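Long-range contact in probable oxidoreductase protein (Rhizobium etli, PDB 4FB5), which is probably an oxidoreductase of the GFO/IDH/MocA family, thought to bind a nicotinamide nucleotide in its Rossmann domain: residues H177-A188 with S266-G277. Sequence-based numbering, arbitrary orientation.
Sequences HVRVEMDEDFMA and SAVLMANRAAWG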
ATOM      1  N   HIS A 177     -21.072  -1.552  12.141  1.00 36.58           N
ATOM      2  CA  HIS A 177     -19.877  -1.257  12.927  1.00 34.41           C
ATOM      3  C   HIS A 177     -19.004  -0.152  12.339  1.00 33.25           C
ATOM      4  O   HIS A 177     -18.842  -0.030  11.125  1.00 32.93           O
ATOM      5  CB  HIS A 177     -19.058  -2.513  13.003  1.00 34.68           C
ATOM      6  CG  HIS A 177     -17.836  -2.401  13.844  1.00 36.34           C
ATOM      7  ND1 HIS A 177     -17.807  -1.704  15.027  1.00 39.28           N
ATOM      8  CD2 HIS A 177     -16.609  -2.959  13.709  1.00 39.83           C
ATOM      9  CE1 HIS A 177     -16.609  -1.814  15.574  1.00 40.14           C
ATOM     10  NE2 HIS A 177     -15.865  -2.578  14.797  1.00 39.14           N
ATOM     11  N   VAL A 178     -18.420   0.661  13.188  1.00 31.53           N
ATOM     12  CA  VAL A 178     -17.556   1.719  12.680  1.00 30.69           C
ATOM     13  C   VAL A 178     -16.343   1.910  13.554  1.00 29.72           C
ATOM     14  O   VAL A 178     -16.495   2.009  14.740  1.00 29.14           O
ATOM     15  CB  VAL A 178     -18.281   3.056  12.582  1.00 30.60           C
ATOM     16  CG1 VAL A 178     -17.297   4.157  12.207  1.00 31.04           C
ATOM     17  CG2 VAL A 178     -19.415   2.960  11.593  1.00 30.15           C
ATOM     18  N   ARG A 179     -15.163   1.979  12.934  1.00 29.11           N
ATOM     19  CA  ARG A 179     -13.868   2.220  13.590  1.00 28.43           C
ATOM     20  C   ARG A 179     -13.285   3.552  13.152  1.00 28.97           C
ATOM     21  O   ARG A 179     -13.347   3.869  11.969  1.00 29.50           O
ATOM     22  CB  ARG A 179     -12.906   1.121  13.188  1.00 26.79           C
ATOM     23  CG  ARG A 179     -13.211  -0.114  13.932  1.00 25.58           C
ATOM     24  CD  ARG A 179     -12.538  -1.300  13.326  1.00 27.96           C
ATOM     25  NE  ARG A 179     -13.137  -2.585  13.705  1.00 27.87           N
ATOM     26  CZ  ARG A 179     -12.675  -3.765  13.289  1.00 30.05           C
ATOM     27  NH1 ARG A 179     -11.621  -3.801  12.477  1.00 31.50           N
ATOM     28  NH2 ARG A 179     -13.261  -4.922  13.642  1.00 28.41           N
ATOM     29  N   VAL A 180     -12.667   4.314  14.056  1.00 29.42           N
ATOM     30  CA  VAL A 180     -12.109   5.650  13.683  1.00 30.08           C
ATOM     31  C   VAL A 180     -10.868   6.017  14.452  1.00 29.90           C
ATOM     32  O   VAL A 180     -10.927   6.034  15.649  1.00 30.96           O
ATOM     33  CB  VAL A 180     -13.128   6.754  13.937  1.00 29.69           C
ATOM     34  CG1 VAL A 180     -12.565   8.052  13.540  1.00 32.19           C
ATOM     35  CG2 VAL A 180     -14.255   6.520  13.067  1.00 31.82           C
ATOM     36  N   GLU A 181      -9.745   6.316  13.810  1.00 29.73           N
ATOM     37  CA  GLU A 181      -8.492   6.476  14.576  1.00 30.24           C
ATOM     38  C   GLU A 181      -7.981   7.829  14.287  1.00 30.26           C
ATOM     39  O   GLU A 181      -7.868   8.173  13.128  1.00 31.30           O
ATOM     40  CB  GLU A 181      -7.408   5.476  14.154  1.00 30.01           C
ATOM     41  CG  GLU A 181      -7.648   3.984  14.560  1.00 34.81           C
ATOM     42  CD  GLU A 181      -6.804   2.940  13.734  1.00 42.71           C
ATOM     43  OE1 GLU A 181      -5.583   3.164  13.514  1.00 47.55           O
ATOM     44  OE2 GLU A 181      -7.340   1.876  13.307  1.00 45.34           O
HETATM   45  N   MSE A 182      -7.665   8.626  15.292  1.00 30.41           N
HETATM   46  CA  MSE A 182      -6.894   9.834  14.985  1.00 31.14           C
HETATM   47  C   MSE A 182      -5.566   9.900  15.706  1.00 29.77           C
HETATM   48  O   MSE A 182      -5.543  10.063  16.934  1.00 28.61           O
HETATM   49  CB  MSE A 182      -7.659  11.152  15.160  1.00 31.98           C
HETATM   50  CG  MSE A 182      -6.767  12.351  14.833  1.00 38.52           C
HETATM   51 SE   MSE A 182      -7.757  13.989  14.556  1.00 60.37          SE
HETATM   52  CE  MSE A 182      -6.414  15.279  13.895  1.00 52.39           C
ATOM     53  N   ASP A 183      -4.482   9.799  14.921  1.00 28.64           N
ATOM     54  CA  ASP A 183      -3.122   9.771  15.462  1.00 29.13           C
ATOM     55  C   ASP A 183      -2.100  10.768  14.886  1.00 28.86           C
ATOM     56  O   ASP A 183      -2.036  11.021  13.657  1.00 29.20           O
ATOM     57  CB  ASP A 183      -2.547   8.378  15.370  1.00 28.83           C
ATOM     58  CG  ASP A 183      -3.548   7.328  15.688  1.00 33.76           C
ATOM     59  OD1 ASP A 183      -4.236   7.434  16.748  1.00 36.96           O
ATOM     60  OD2 ASP A 183      -3.650   6.369  14.871  1.00 40.28           O
ATOM     61  N   GLU A 184      -1.309  11.331  15.791  1.00 28.20           N
ATOM     62  CA  GLU A 184      -0.140  12.103  15.430  1.00 28.95           C
ATOM     63  C   GLU A 184       0.954  11.767  16.412  1.00 28.05           C
ATOM     64  O   GLU A 184       0.752  10.957  17.273  1.00 28.62           O
ATOM     65  CB  GLU A 184      -0.447  13.603  15.363  1.00 28.82           C
ATOM     66  CG  GLU A 184      -1.664  13.929  14.497  1.00 34.20           C
ATOM     67  CD  GLU A 184      -1.775  15.399  14.043  1.00 41.71           C
ATOM     68  OE1 GLU A 184      -0.837  16.191  14.315  1.00 45.24           O
ATOM     69  OE2 GLU A 184      -2.810  15.761  13.395  1.00 45.32           O
ATOM     70  N   ASP A 185       2.127  12.357  16.271  1.00 28.32           N
ATOM     71  CA  ASP A 185       3.232  12.049  17.167  1.00 28.56           C
ATOM     72  C   ASP A 185       3.934  13.268  17.731  1.00 28.87           C
ATOM     73  O   ASP A 185       5.067  13.156  18.175  1.00 27.82           O
ATOM     74  CB  ASP A 185       4.253  11.131  16.514  1.00 28.69           C
ATOM     75  CG  ASP A 185       4.864  11.728  15.250  1.00 30.14           C
ATOM     76  OD1 ASP A 185       4.613  12.934  14.957  1.00 31.93           O
ATOM     77  OD2 ASP A 185       5.576  10.976  14.543  1.00 30.56           O
ATOM     78  N   PHE A 186       3.252  14.418  17.738  1.00 29.57           N
ATOM     79  CA  PHE A 186       3.872  15.620  18.275  1.00 30.74           C
ATOM     80  C   PHE A 186       3.943  15.653  19.819  1.00 31.62           C
ATOM     81  O   PHE A 186       4.580  16.543  20.372  1.00 31.28           O
ATOM     82  CB  PHE A 186       3.244  16.913  17.695  1.00 30.99           C
ATOM     83  CG  PHE A 186       1.854  17.188  18.160  1.00 29.27           C
ATOM     84  CD1 PHE A 186       1.626  17.800  19.370  1.00 27.70           C
ATOM     85  CD2 PHE A 186       0.756  16.874  17.360  1.00 31.20           C
ATOM     86  CE1 PHE A 186       0.286  18.062  19.854  1.00 26.97           C
ATOM     87  CE2 PHE A 186      -0.570  17.170  17.803  1.00 32.15           C
ATOM     88  CZ  PHE A 186      -0.794  17.762  19.074  1.00 29.18           C
HETATM   89  N   MSE A 187       3.324  14.691  20.508  1.00 32.02           N
HETATM   90  CA  MSE A 187       3.627  14.513  21.937  1.00 33.80           C
HETATM   91  C   MSE A 187       4.432  13.250  22.221  1.00 33.62           C
HETATM   92  O   MSE A 187       4.597  12.878  23.390  1.00 34.69           O
HETATM   93  CB  MSE A 187       2.368  14.504  22.788  1.00 33.31           C
HETATM   94  CG  MSE A 187       1.516  15.720  22.533  1.00 40.04           C
HETATM   95 SE   MSE A 187       2.044  17.278  23.608  1.00 55.41          SE
HETATM   96  CE  MSE A 187       1.655  18.493  22.275  1.00 42.45           C
ATOM     97  N   ALA A 188       4.926  12.585  21.190  1.00 32.76           N
ATOM     98  CA  ALA A 188       5.563  11.300  21.412  1.00 33.72           C
ATOM     99  C   ALA A 188       6.859  11.482  22.130  1.00 34.08           C
ATOM    100  O   ALA A 188       7.218  10.670  22.953  1.00 35.30           O
ATOM    101  CB  ALA A 188       5.809  10.592  20.117  1.00 33.97           C
ATOM    102  N   SER A 266     -22.551   0.609  16.361  1.00 35.76           N
ATOM    103  CA  SER A 266     -21.538   0.369  17.329  1.00 34.55           C
ATOM    104  C   SER A 266     -20.214   0.910  16.788  1.00 34.30           C
ATOM    105  O   SER A 266     -19.850   0.629  15.656  1.00 34.76           O
ATOM    106  CB  SER A 266     -21.486  -1.111  17.582  1.00 34.10           C
ATOM    107  OG  SER A 266     -20.147  -1.553  17.656  1.00 37.11           O
ATOM    108  N   ALA A 267     -19.505   1.711  17.579  1.00 32.99           N
ATOM    109  CA  ALA A 267     -18.370   2.450  17.048  1.00 32.03           C
ATOM    110  C   ALA A 267     -17.205   2.415  18.020  1.00 31.02           C
ATOM    111  O   ALA A 267     -17.409   2.370  19.208  1.00 31.58           O
ATOM    112  CB  ALA A 267     -18.785   3.879  16.697  1.00 31.57           C
ATOM    113  N   VAL A 268     -15.987   2.328  17.518  1.00 30.30           N
ATOM    114  CA  VAL A 268     -14.797   2.445  18.350  1.00 29.95           C
ATOM    115  C   VAL A 268     -14.074   3.673  17.887  1.00 29.65           C
ATOM    116  O   VAL A 268     -13.950   3.874  16.685  1.00 30.15           O
ATOM    117  CB  VAL A 268     -13.876   1.250  18.222  1.00 29.93           C
ATOM    118  CG1 VAL A 268     -12.719   1.357  19.192  1.00 29.38           C
ATOM    119  CG2 VAL A 268     -14.644  -0.019  18.522  1.00 30.16           C
ATOM    120  N   LEU A 269     -13.648   4.498  18.837  1.00 29.28           N
ATOM    121  CA  LEU A 269     -12.819   5.701  18.599  1.00 29.50           C
ATOM    122  C   LEU A 269     -11.479   5.603  19.373  1.00 30.38           C
ATOM    123  O   LEU A 269     -11.427   5.217  20.532  1.00 31.01           O
ATOM    124  CB  LEU A 269     -13.554   6.961  19.002  1.00 28.64           C
ATOM    125  CG  LEU A 269     -13.016   8.313  18.539  1.00 29.07           C
ATOM    126  CD1 LEU A 269     -14.196   9.230  18.305  1.00 23.91           C
ATOM    127  CD2 LEU A 269     -11.983   8.965  19.484  1.00 28.29           C
HETATM  128  N   MSE A 270     -10.394   5.927  18.699  1.00 30.67           N
HETATM  129  CA  MSE A 270      -9.062   5.872  19.278  1.00 30.85           C
HETATM  130  C   MSE A 270      -8.438   7.178  18.851  1.00 30.04           C
HETATM  131  O   MSE A 270      -8.524   7.538  17.678  1.00 30.78           O
HETATM  132  CB  MSE A 270      -8.284   4.691  18.733  1.00 30.53           C
HETATM  133  CG  MSE A 270      -8.942   3.414  19.114  1.00 36.29           C
HETATM  134 SE   MSE A 270      -8.584   1.808  18.029  1.00 53.10          SE
HETATM  135  CE  MSE A 270      -9.971   1.992  16.612  1.00 45.10           C
ATOM    136  N   ALA A 271      -7.878   7.911  19.801  1.00 28.74           N
ATOM    137  CA  ALA A 271      -7.222   9.178  19.517  1.00 28.23           C
ATOM    138  C   ALA A 271      -5.924   9.096  20.272  1.00 27.42           C
ATOM    139  O   ALA A 271      -5.882   8.553  21.372  1.00 27.08           O
ATOM    140  CB  ALA A 271      -8.061  10.364  19.939  1.00 27.68           C
ATOM    141  N   ASN A 272      -4.842   9.515  19.631  1.00 26.44           N
ATOM    142  CA  ASN A 272      -3.518   9.365  20.235  1.00 25.43           C
ATOM    143  C   ASN A 272      -2.566  10.450  19.722  1.00 25.79           C
ATOM    144  O   ASN A 272      -2.394  10.611  18.505  1.00 25.73           O
ATOM    145  CB  ASN A 272      -3.006   7.967  19.994  1.00 25.00           C
ATOM    146  CG  ASN A 272      -1.702   7.665  20.705  1.00 24.28           C
ATOM    147  OD1 ASN A 272      -0.964   8.553  21.126  1.00 20.91           O
ATOM    148  ND2 ASN A 272      -1.405   6.363  20.830  1.00 28.02           N
ATOM    149  N   ARG A 273      -1.953  11.179  20.647  1.00 25.50           N
ATOM    150  CA  ARG A 273      -1.057  12.270  20.287  1.00 26.18           C
ATOM    151  C   ARG A 273       0.411  11.912  20.494  1.00 26.11           C
ATOM    152  O   ARG A 273       1.288  12.758  20.315  1.00 26.51           O
ATOM    153  CB  ARG A 273      -1.406  13.531  21.083  1.00 26.08           C
ATOM    154  CG  ARG A 273      -2.871  13.926  21.010  1.00 24.50           C
ATOM    155  CD  ARG A 273      -3.334  14.573  22.306  1.00 27.81           C
ATOM    156  NE  ARG A 273      -3.247  16.030  22.251  1.00 25.39           N
ATOM    157  CZ  ARG A 273      -2.934  16.799  23.288  1.00 28.55           C
ATOM    158  NH1 ARG A 273      -2.676  16.251  24.468  1.00 24.19           N
ATOM    159  NH2 ARG A 273      -2.879  18.116  23.147  1.00 30.66           N
ATOM    160  N   ALA A 274       0.684  10.666  20.868  1.00 26.08           N
ATOM    161  CA  ALA A 274       2.032  10.259  21.074  1.00 26.08           C
ATOM    162  C   ALA A 274       2.211   8.971  20.331  1.00 26.75           C
ATOM    163  O   ALA A 274       2.652   7.961  20.875  1.00 27.94           O
ATOM    164  CB  ALA A 274       2.291  10.085  22.556  1.00 25.52           C
ATOM    165  N   ALA A 275       1.857   8.993  19.061  1.00 27.58           N
ATOM    166  CA  ALA A 275       1.883   7.760  18.265  1.00 27.52           C
ATOM    167  C   ALA A 275       2.959   7.897  17.233  1.00 26.84           C
ATOM    168  O   ALA A 275       2.680   8.382  16.127  1.00 27.29           O
ATOM    169  CB  ALA A 275       0.512   7.535  17.601  1.00 27.56           C
ATOM    170  N   TRP A 276       4.189   7.500  17.594  1.00 26.05           N
ATOM    171  CA  TRP A 276       5.370   7.698  16.734  1.00 24.23           C
ATOM    172  C   TRP A 276       5.149   7.204  15.317  1.00 24.43           C
ATOM    173  O   TRP A 276       4.730   6.055  15.116  1.00 22.69           O
ATOM    174  CB  TRP A 276       6.600   7.008  17.268  1.00 23.32           C
ATOM    175  CG  TRP A 276       7.392   7.791  18.275  1.00 24.77           C
ATOM    176  CD1 TRP A 276       7.627   7.426  19.602  1.00 24.88           C
ATOM    177  CD2 TRP A 276       8.041   9.037  18.089  1.00 22.58           C
ATOM    178  NE1 TRP A 276       8.388   8.355  20.213  1.00 27.33           N
ATOM    179  CE2 TRP A 276       8.672   9.360  19.325  1.00 26.59           C
ATOM    180  CE3 TRP A 276       8.141   9.924  17.026  1.00 23.13           C
ATOM    181  CZ2 TRP A 276       9.417  10.541  19.518  1.00 27.07           C
ATOM    182  CZ3 TRP A 276       8.842  11.117  17.211  1.00 25.34           C
ATOM    183  CH2 TRP A 276       9.498  11.412  18.458  1.00 26.29           C
ATOM    184  N   GLY A 277       5.443   8.088  14.351  1.00 23.66           N
ATOM    185  CA  GLY A 277       5.276   7.765  12.960  1.00 23.61           C
ATOM    186  C   GLY A 277       3.894   7.979  12.379  1.00 24.13           C
ATOM    187  O   GLY A 277       3.718   7.864  11.202  1.00 24.79           O
TER
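Ser266 O is gripped twice, by Val178 N and by His177 ND1 (3.2 Å), the latter from above the carbonyl plane. With CG anti to the backbone N (chi1 -177°), the imidazole is brought alongside Ser266; its far nitrogen, NE2, accepts from Arg179 NE. Val268 sets CG2 against the edge of the same ring. From Ser266 to Asn272 the backbone bonds alternate in parallel register, the strand axes 9° from parallel. This is the parallel pair within the otherwise antiparallel large sheet of the GFO/IDH/MocA C-terminal domain: Val180 and Leu269 face helix 206-221, whereas on the other face Arg179 pairs with Glu181 and Asp183 of a second subunit, and reciprocally; Glu181 also pairs with Arg281 of its own chain. Here Met270 CE lies 3.7 Å from Glu181 CG. Asn272 OD1 closes an Asx turn onto Ala274 N. Arg273 O receives Met187 N at 2.8 Å, and Ala275 N donates to Glu184 O; the Arg273 guanidinium bridges to Asp253 and Asp209. Trp276 lays one indole face over Ala188 CB; a serine here would probably open a gap over that methyl. Gly277 N meets Asp185 OD2 on the anti side (2.9 Å), 21° out of the carboxylate plane, an oxygen also paired with Lys279.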